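Local coordinates for protein gamma-glutamyltranspeptidase (Ggt) (Helicobacter pylori 26695, PDB 5BPK) that probably cleaves and transfers the gamma-glutamyl group of glutathione and related compounds, as an N-terminal nucleophile hydrolase of the gamma-glutamyltranspeptidase family, at residues Ser75-Leu80 and Gln103-Val108; Ala121-Met126 and Gly162-Ile167. All blocks are in the same frame, centred on the assembly; numbering follows the deposited sequence.

Contact 1 closes along the chain before contact 2 opens, and their centres lie about 10 Å apart. Both reach one antiparallel sheet of strands 77-81, 84-89, 166-171 and 176-181, in that order. Helix 96-109 touches both: contact 1 packs it on strand 77-81, while contact 2 joins the loop after helix 115-120 to the run into strand 166-171, with Arg123 and Val164 also touching Thr100 of the helix. Gln103 NE2 of contact 1 probably donates to Phe124 O of contact 2, 2.7 Å away. In this N-terminal nucleophile hydrolase fold neither contact lines the pocket of the bound dihydro-oxazole amino acid; Gly162 lies about 9 Å from that ligand, the Thr77 side chain about 13 Å.

Contact 1: residues Ser75-Leu80 and Gln103-Val108. With EDO (1,2-ethanediol), chain V.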
ATOM      1  N   SER B  75       0.454   3.268   3.719  1.00 11.56           N
ATOM      2  CA  SER B  75       0.600   4.634   4.208  1.00  9.70           C
ATOM      3  C   SER B  75       0.388   5.670   3.105  1.00 11.08           C
ATOM      4  O   SER B  75       1.247   6.539   2.890  1.00 11.71           O
ATOM      5  CB  SER B  75       1.996   4.822   4.790  1.00 12.10           C
ATOM      6  OG  SER B  75       2.264   3.874   5.800  1.00 10.25           O
ATOM      7  N   PRO B  76      -0.753   5.590   2.395  1.00 10.22           N
ATOM      8  CA  PRO B  76      -1.000   6.661   1.432  1.00  8.50           C
ATOM      9  C   PRO B  76      -1.083   7.965   2.196  1.00  8.15           C
ATOM     10  O   PRO B  76      -1.750   8.034   3.234  1.00 10.58           O
ATOM     11  CB  PRO B  76      -2.330   6.278   0.789  1.00 10.87           C
ATOM     12  CG  PRO B  76      -3.024   5.415   1.817  1.00 10.38           C
ATOM     13  CD  PRO B  76      -1.904   4.676   2.525  1.00  8.49           C
ATOM     14  N   THR B  77      -0.357   8.968   1.723  1.00  9.04           N
ATOM     15  CA  THR B  77      -0.115  10.187   2.487  1.00  9.40           C
ATOM     16  C   THR B  77      -0.190  11.426   1.612  1.00 10.57           C
ATOM     17  O   THR B  77       0.236  11.427   0.449  1.00 11.68           O
ATOM     18  CB  THR B  77       1.263  10.104   3.190  1.00 10.65           C
ATOM     19  OG1 THR B  77       1.282   8.950   4.048  1.00 10.64           O
ATOM     20  CG2 THR B  77       1.577  11.358   4.025  1.00 10.34           C
ATOM     21  N   ILE B  78      -0.704  12.490   2.213  1.00 10.50           N
ATOM     22  CA  ILE B  78      -0.682  13.821   1.629  1.00 11.10           C
ATOM     23  C   ILE B  78      -0.046  14.755   2.660  1.00 11.30           C
ATOM     24  O   ILE B  78      -0.419  14.735   3.838  1.00 10.57           O
ATOM     25  CB  ILE B  78      -2.096  14.306   1.251  1.00 10.55           C
ATOM     26  CG1 ILE B  78      -2.686  13.407   0.161  1.00 12.24           C
ATOM     27  CG2 ILE B  78      -2.059  15.761   0.805  1.00 12.49           C
ATOM     28  CD1 ILE B  78      -4.157  13.660  -0.127  1.00 14.38           C
ATOM     29  N   VAL B  79       0.924  15.548   2.221  1.00 11.98           N
ATOM     30  CA  VAL B  79       1.536  16.562   3.068  1.00 10.72           C
ATOM     31  C   VAL B  79       1.033  17.915   2.591  1.00 12.04           C
ATOM     32  O   VAL B  79       1.016  18.183   1.385  1.00 11.82           O
ATOM     33  CB  VAL B  79       3.077  16.511   3.020  1.00 10.80           C
ATOM     34  CG1 VAL B  79       3.694  17.551   3.954  1.00 12.10           C
ATOM     35  CG2 VAL B  79       3.573  15.117   3.403  1.00 10.84           C
ATOM     36  N   LEU B  80       0.615  18.748   3.541  1.00 12.85           N
ATOM     37  CA  LEU B  80       0.100  20.085   3.244  1.00 13.28           C
ATOM     38  C   LEU B  80       1.039  21.148   3.765  1.00 14.72           C
ATOM     39  O   LEU B  80       1.690  20.970   4.791  1.00 15.02           O
ATOM     40  CB  LEU B  80      -1.281  20.296   3.880  1.00 13.83           C
ATOM     41  CG  LEU B  80      -2.329  19.225   3.574  1.00 13.93           C
ATOM     42  CD1 LEU B  80      -3.585  19.444   4.433  1.00 18.52           C
ATOM     43  CD2 LEU B  80      -2.677  19.200   2.090  1.00 13.83           C
ATOM     44  N   GLN B 103      11.040   8.356   4.531  1.00  9.53           N
ATOM     45  CA  GLN B 103      12.296   8.803   3.962  1.00 10.99           C
ATOM     46  C   GLN B 103      12.071   9.785   2.815  1.00  9.47           C
ATOM     47  O   GLN B 103      12.757  10.808   2.732  1.00 10.89           O
ATOM     48  CB  GLN B 103      13.165   7.596   3.562  1.00 11.49           C
ATOM     49  CG  GLN B 103      13.780   6.927   4.785  1.00 12.81           C
ATOM     50  CD  GLN B 103      14.446   5.603   4.500  1.00 10.58           C
ATOM     51  OE1 GLN B 103      15.665   5.549   4.244  1.00 11.19           O
ATOM     52  NE2 GLN B 103      13.659   4.515   4.528  1.00 11.85           N
ATOM     53  N   VAL B 104      11.092   9.507   1.959  1.00 10.78           N
ATOM     54  CA  VAL B 104      10.791  10.409   0.843  1.00 10.20           C
ATOM     55  C   VAL B 104      10.372  11.776   1.378  1.00  9.87           C
ATOM     56  O   VAL B 104      10.868  12.819   0.930  1.00 11.38           O
ATOM     57  CB  VAL B 104       9.718   9.830  -0.103  1.00 10.54           C
ATOM     58  CG1 VAL B 104       9.302  10.858  -1.166  1.00 11.37           C
ATOM     59  CG2 VAL B 104      10.227   8.552  -0.762  1.00 12.66           C
ATOM     60  N   ILE B 105       9.476  11.768   2.362  1.00 10.48           N
ATOM     61  CA  ILE B 105       9.017  13.010   2.967  1.00 11.63           C
ATOM     62  C   ILE B 105      10.161  13.803   3.619  1.00  9.91           C
ATOM     63  O   ILE B 105      10.281  15.015   3.416  1.00 10.67           O
ATOM     64  CB  ILE B 105       7.887  12.758   3.993  1.00 10.12           C
ATOM     65  CG1 ILE B 105       6.647  12.220   3.278  1.00 10.91           C
ATOM     66  CG2 ILE B 105       7.569  14.052   4.756  1.00 12.96           C
ATOM     67  CD1 ILE B 105       5.539  11.778   4.205  1.00 13.53           C
ATOM     68  N   SER B 106      10.983  13.119   4.406  1.00 10.74           N
ATOM     69  CA  SER B 106      12.135  13.735   5.058  1.00 10.50           C
ATOM     70  C   SER B 106      13.119  14.273   4.030  1.00 10.42           C
ATOM     71  O   SER B 106      13.675  15.352   4.211  1.00 10.39           O
ATOM     72  CB  SER B 106      12.832  12.712   5.963  1.00 11.06           C
ATOM     73  OG  SER B 106      14.056  13.200   6.491  1.00 13.22           O
ATOM     74  N   ASN B 107      13.353  13.514   2.960  1.00 10.68           N
ATOM     75  CA  ASN B 107      14.296  13.959   1.934  1.00 10.61           C
ATOM     76  C   ASN B 107      13.889  15.309   1.338  1.00  9.11           C
ATOM     77  O   ASN B 107      14.734  16.162   1.072  1.00 11.56           O
ATOM     78  CB  ASN B 107      14.444  12.912   0.836  1.00  8.81           C
ATOM     79  CG  ASN B 107      15.246  11.694   1.282  1.00 10.32           C
ATOM     80  OD1 ASN B 107      15.976  11.742   2.283  1.00 12.28           O
ATOM     81  ND2 ASN B 107      15.114  10.590   0.534  1.00 11.36           N
ATOM     82  N   VAL B 108      12.596  15.496   1.099  1.00 11.55           N
ATOM     83  CA  VAL B 108      12.113  16.803   0.681  1.00 10.39           C
ATOM     84  C   VAL B 108      12.217  17.863   1.795  1.00 11.31           C
ATOM     85  O   VAL B 108      12.801  18.929   1.595  1.00 13.05           O
ATOM     86  CB  VAL B 108      10.660  16.740   0.175  1.00  9.81           C
ATOM     87  CG1 VAL B 108      10.148  18.159  -0.179  1.00 10.75           C
ATOM     88  CG2 VAL B 108      10.553  15.796  -1.020  1.00 12.00           C
TER
HETATM   89  C1  EDO V 708      15.982  10.742   7.980  1.00 23.51           C
HETATM   90  O1  EDO V 708      15.622  10.986   6.612  1.00 17.29           O
HETATM   91  C2  EDO V 708      17.268   9.932   8.101  1.00 20.79           C
HETATM   92  O2  EDO V 708      18.365  10.746   7.698  1.00 19.12           O
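Ile105 of helix 96-109 reaches strand 77-81 with a single methyl, CD1, which meets two branches at once: Thr77 CG2 at 4.0 Å and Val79 CG2, also at 4.0 Å. Thr77 and Val79 are alternate residues of the strand, so both point toward the helix, whereas Ile78 between them turns away to the other face of the sheet. On the helix Ile105 also points toward the strand. Its CG1 branch stands anti to the carbonyl carbon (chi1 -65°) and the chain runs on extended through chi2 of 173°, which carries CD1 far enough to span backbones whose nearest CA atoms, those of Val79 and Ile105, are 8.3 Å apart. Neither strand side chain runs alongside the isoleucine; each crosses it at a slant. The beta-branched residues suit a strand, and the CG1-CD1 arm of Ile105, one carbon longer than a valine branch, suits the reach across from the helix.

Thr77 divides its work. With CG2 anti to the backbone N, the methyl faces Ile105 while OG1 donates to Ser75 O at 2.7 Å, from above the carbonyl plane and 56° out of it. OG1 is also hydrogen-bonded to Ser278 of the partner chain, whose strand continues the sheet beyond 77-81. Next to Ile105, but with its hydroxyl directed off from the strand, Ser106 OG accepts a hydrogen bond from an ethanediol, probably left by crystallisation. Since no hydrogen bond joins the two segments, the contact between them is dispersive, methyl against methyl, and the threonine's polar atom is satisfied without disturbing that apolar junction.

Contact 2: residues Ala121-Met126 and Gly162-Ile167; sequences APRFHM and GDVNAI. With EDO (1,2-ethanediol), chain R.
Arg123 extends from the loop after helix 115-120 toward Gly162 and Val164, on the approach to strand 166-171 of the N-terminal nucleophile hydrolase fold. Walking along the loop, Ala121 is the first residue to leave helical geometry, and its small side chain packs on Asn107 of helix 96-109. Pro122, with no N-H to donate and a restrained phi, suits the extended chain that follows the helix end; its CB lies 3.7 Å from O2 of an ethanediol, probably from the crystallisation liquor. That same O2 donates to Arg123 O at 2.7 Å.

The Arg123 side chain carries the contact. CG sits anti to the carbonyl carbon (chi1 -72°), and the chain from there to NE is extended, taking the guanidinium across to the second segment. NH1 comes within 3.8 Å of Gly162 CA, which lies at the edge of the guanidinium, near its plane. The same nitrogen forms a salt bridge with Asp183 and donates to Met161 O, so the charge is paired and its rotation probably restricted. Glycine suits position 162 because it readily takes the positive phi found there (97°), and its lack of a side chain lets NH1 approach CA closely.

Beyond Arg123, Phe124 brings CD2 to 3.6 Å from the diol's O1, while His125 turns to hydrogen-bond with Thr99 and Gln127. Across the contact, Val164 points toward the loop and meets the arginine obliquely; the valine, compact and apolar, also packs on Val89 of strand 84-89 and Thr100 of helix 96-109. Its CG2 methyl lies 3.4 Å from Arg123 NH2.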
ATOM      1  N   ALA B 121      16.744   8.418  -3.969  1.00 10.75           N
ATOM      2  CA  ALA B 121      17.729   8.320  -2.879  1.00 12.14           C
ATOM      3  C   ALA B 121      17.676   6.950  -2.198  1.00 12.12           C
ATOM      4  O   ALA B 121      16.578   6.439  -1.915  1.00 12.05           O
ATOM      5  CB  ALA B 121      17.509   9.416  -1.851  1.00 12.55           C
ATOM      6  N   PRO B 122      18.852   6.348  -1.948  1.00 10.64           N
ATOM      7  CA  PRO B 122      18.869   5.064  -1.257  1.00 10.89           C
ATOM      8  C   PRO B 122      18.145   5.097   0.089  1.00 10.57           C
ATOM      9  O   PRO B 122      18.150   6.123   0.765  1.00 11.53           O
ATOM     10  CB  PRO B 122      20.361   4.805  -1.055  1.00 13.07           C
ATOM     11  CG  PRO B 122      20.976   5.405  -2.291  1.00 11.97           C
ATOM     12  CD  PRO B 122      20.189   6.689  -2.482  1.00 13.11           C
ATOM     13  N   ARG B 123      17.538   3.965   0.443  1.00 10.85           N
ATOM     14  CA  ARG B 123      16.679   3.833   1.615  1.00 10.94           C
ATOM     15  C   ARG B 123      17.265   2.835   2.603  1.00 10.30           C
ATOM     16  O   ARG B 123      17.926   1.881   2.195  1.00 10.44           O
ATOM     17  CB  ARG B 123      15.295   3.341   1.185  1.00 10.12           C
ATOM     18  CG  ARG B 123      14.502   4.400   0.457  1.00 12.10           C
ATOM     19  CD  ARG B 123      13.281   3.807  -0.302  1.00 12.74           C
ATOM     20  NE  ARG B 123      12.785   4.824  -1.230  1.00 14.84           N
ATOM     21  CZ  ARG B 123      11.988   4.620  -2.263  1.00 12.00           C
ATOM     22  NH1 ARG B 123      11.555   3.408  -2.577  1.00 12.42           N
ATOM     23  NH2 ARG B 123      11.645   5.657  -3.014  1.00 14.93           N
ATOM     24  N   PHE B 124      17.027   3.072   3.896  1.00 11.34           N
ATOM     25  CA  PHE B 124      17.362   2.110   4.955  1.00 11.29           C
ATOM     26  C   PHE B 124      16.078   1.724   5.675  1.00 11.88           C
ATOM     27  O   PHE B 124      15.032   2.323   5.457  1.00 12.43           O
ATOM     28  CB  PHE B 124      18.406   2.658   5.948  1.00 10.60           C
ATOM     29  CG  PHE B 124      17.954   3.877   6.697  1.00 10.00           C
ATOM     30  CD1 PHE B 124      17.283   3.767   7.913  1.00 10.97           C
ATOM     31  CD2 PHE B 124      18.171   5.134   6.168  1.00 11.13           C
ATOM     32  CE1 PHE B 124      16.853   4.903   8.586  1.00 12.86           C
ATOM     33  CE2 PHE B 124      17.731   6.266   6.821  1.00 10.46           C
ATOM     34  CZ  PHE B 124      17.065   6.158   8.034  1.00 11.31           C
ATOM     35  N   HIS B 125      16.158   0.710   6.524  1.00 10.46           N
ATOM     36  CA  HIS B 125      14.970   0.187   7.183  1.00 10.19           C
ATOM     37  C   HIS B 125      15.334  -0.542   8.467  1.00 10.92           C
ATOM     38  O   HIS B 125      16.271  -1.333   8.497  1.00 12.52           O
ATOM     39  CB  HIS B 125      14.242  -0.739   6.197  1.00 10.86           C
ATOM     40  CG  HIS B 125      13.071  -1.472   6.768  1.00  8.66           C
ATOM     41  ND1 HIS B 125      11.865  -0.863   7.041  1.00 13.62           N
ATOM     42  CD2 HIS B 125      12.914  -2.782   7.088  1.00 10.73           C
ATOM     43  CE1 HIS B 125      11.021  -1.763   7.515  1.00 13.18           C
ATOM     44  NE2 HIS B 125      11.627  -2.937   7.544  1.00 11.14           N
ATOM     45  N   MET B 126      14.563  -0.262   9.509  1.00 10.86           N
ATOM     46  CA  MET B 126      14.614  -0.972  10.780  1.00 11.01           C
ATOM     47  C   MET B 126      13.176  -1.261  11.196  1.00 10.97           C
ATOM     48  O   MET B 126      12.370  -0.347  11.271  1.00 12.94           O
ATOM     49  CB  MET B 126      15.343  -0.105  11.817  1.00 11.60           C
ATOM     50  CG  MET B 126      15.125  -0.455  13.284  1.00 10.68           C
ATOM     51  SD  MET B 126      15.634  -2.098  13.784  1.00 13.52           S
ATOM     52  CE  MET B 126      17.435  -1.936  13.764  1.00 13.99           C
ATOM     53  N   GLY B 162      10.548  -0.745  -2.032  1.00 12.78           N
ATOM     54  CA  GLY B 162       9.501   0.210  -2.362  1.00 12.89           C
ATOM     55  C   GLY B 162       9.337   0.513  -3.832  1.00 12.38           C
ATOM     56  O   GLY B 162      10.161   0.130  -4.673  1.00 12.06           O
ATOM     57  N   ASP B 163       8.270   1.251  -4.125  1.00 11.38           N
ATOM     58  CA  ASP B 163       7.983   1.725  -5.479  1.00 10.52           C
ATOM     59  C   ASP B 163       7.071   2.945  -5.346  1.00 11.77           C
ATOM     60  O   ASP B 163       5.852   2.860  -5.416  1.00 11.24           O
ATOM     61  CB  ASP B 163       7.355   0.618  -6.328  1.00 10.97           C
ATOM     62  CG  ASP B 163       7.022   1.074  -7.742  1.00 11.31           C
ATOM     63  OD1 ASP B 163       7.455   2.176  -8.137  1.00 16.05           O
ATOM     64  OD2 ASP B 163       6.310   0.337  -8.444  1.00 13.63           O
ATOM     65  N   VAL B 164       7.702   4.077  -5.093  1.00  9.94           N
ATOM     66  CA  VAL B 164       7.014   5.315  -4.803  1.00 10.06           C
ATOM     67  C   VAL B 164       6.621   6.053  -6.078  1.00 10.01           C
ATOM     68  O   VAL B 164       7.440   6.266  -6.964  1.00 11.39           O
ATOM     69  CB  VAL B 164       7.906   6.240  -3.957  1.00  8.84           C
ATOM     70  CG1 VAL B 164       7.212   7.603  -3.710  1.00 10.91           C
ATOM     71  CG2 VAL B 164       8.296   5.563  -2.638  1.00 11.12           C
ATOM     72  N   ASN B 165       5.346   6.420  -6.157  1.00  9.99           N
ATOM     73  CA  ASN B 165       4.860   7.351  -7.145  1.00  9.46           C
ATOM     74  C   ASN B 165       4.403   8.569  -6.367  1.00  9.50           C
ATOM     75  O   ASN B 165       3.509   8.469  -5.523  1.00 10.81           O
ATOM     76  CB  ASN B 165       3.747   6.711  -7.965  1.00  9.94           C
ATOM     77  CG  ASN B 165       4.255   5.546  -8.763  1.00 10.36           C
ATOM     78  OD1 ASN B 165       5.164   5.709  -9.584  1.00 11.26           O
ATOM     79  ND2 ASN B 165       3.710   4.355  -8.513  1.00 13.08           N
ATOM     80  N   ALA B 166       5.053   9.698  -6.616  1.00  9.33           N
ATOM     81  CA  ALA B 166       4.880  10.876  -5.791  1.00 10.14           C
ATOM     82  C   ALA B 166       4.758  12.158  -6.619  1.00 10.29           C
ATOM     83  O   ALA B 166       5.288  12.253  -7.734  1.00 11.87           O
ATOM     84  CB  ALA B 166       6.018  10.983  -4.789  1.00 12.47           C
ATOM     85  N   ILE B 167       4.043  13.127  -6.056  1.00 11.25           N
ATOM     86  CA  ILE B 167       3.834  14.438  -6.667  1.00 11.01           C
ATOM     87  C   ILE B 167       4.179  15.518  -5.661  1.00 12.23           C
ATOM     88  O   ILE B 167       3.845  15.393  -4.475  1.00 12.56           O
ATOM     89  CB  ILE B 167       2.367  14.646  -7.125  1.00 11.29           C
ATOM     90  CG1 ILE B 167       1.964  13.619  -8.176  1.00 12.68           C
ATOM     91  CG2 ILE B 167       2.159  16.064  -7.652  1.00 13.86           C
ATOM     92  CD1 ILE B 167       0.439  13.532  -8.420  1.00 13.79           C
TER
HETATM   93  C1  EDO R 704      20.658   4.311   2.768  1.00 15.64           C
HETATM   94  O1  EDO R 704      21.090   4.861   4.021  1.00 19.65           O
HETATM   95  C2  EDO R 704      21.016   2.823   2.697  1.00 14.35           C
HETATM   96  O2  EDO R 704      20.561   2.184   1.483  1.00 12.99           O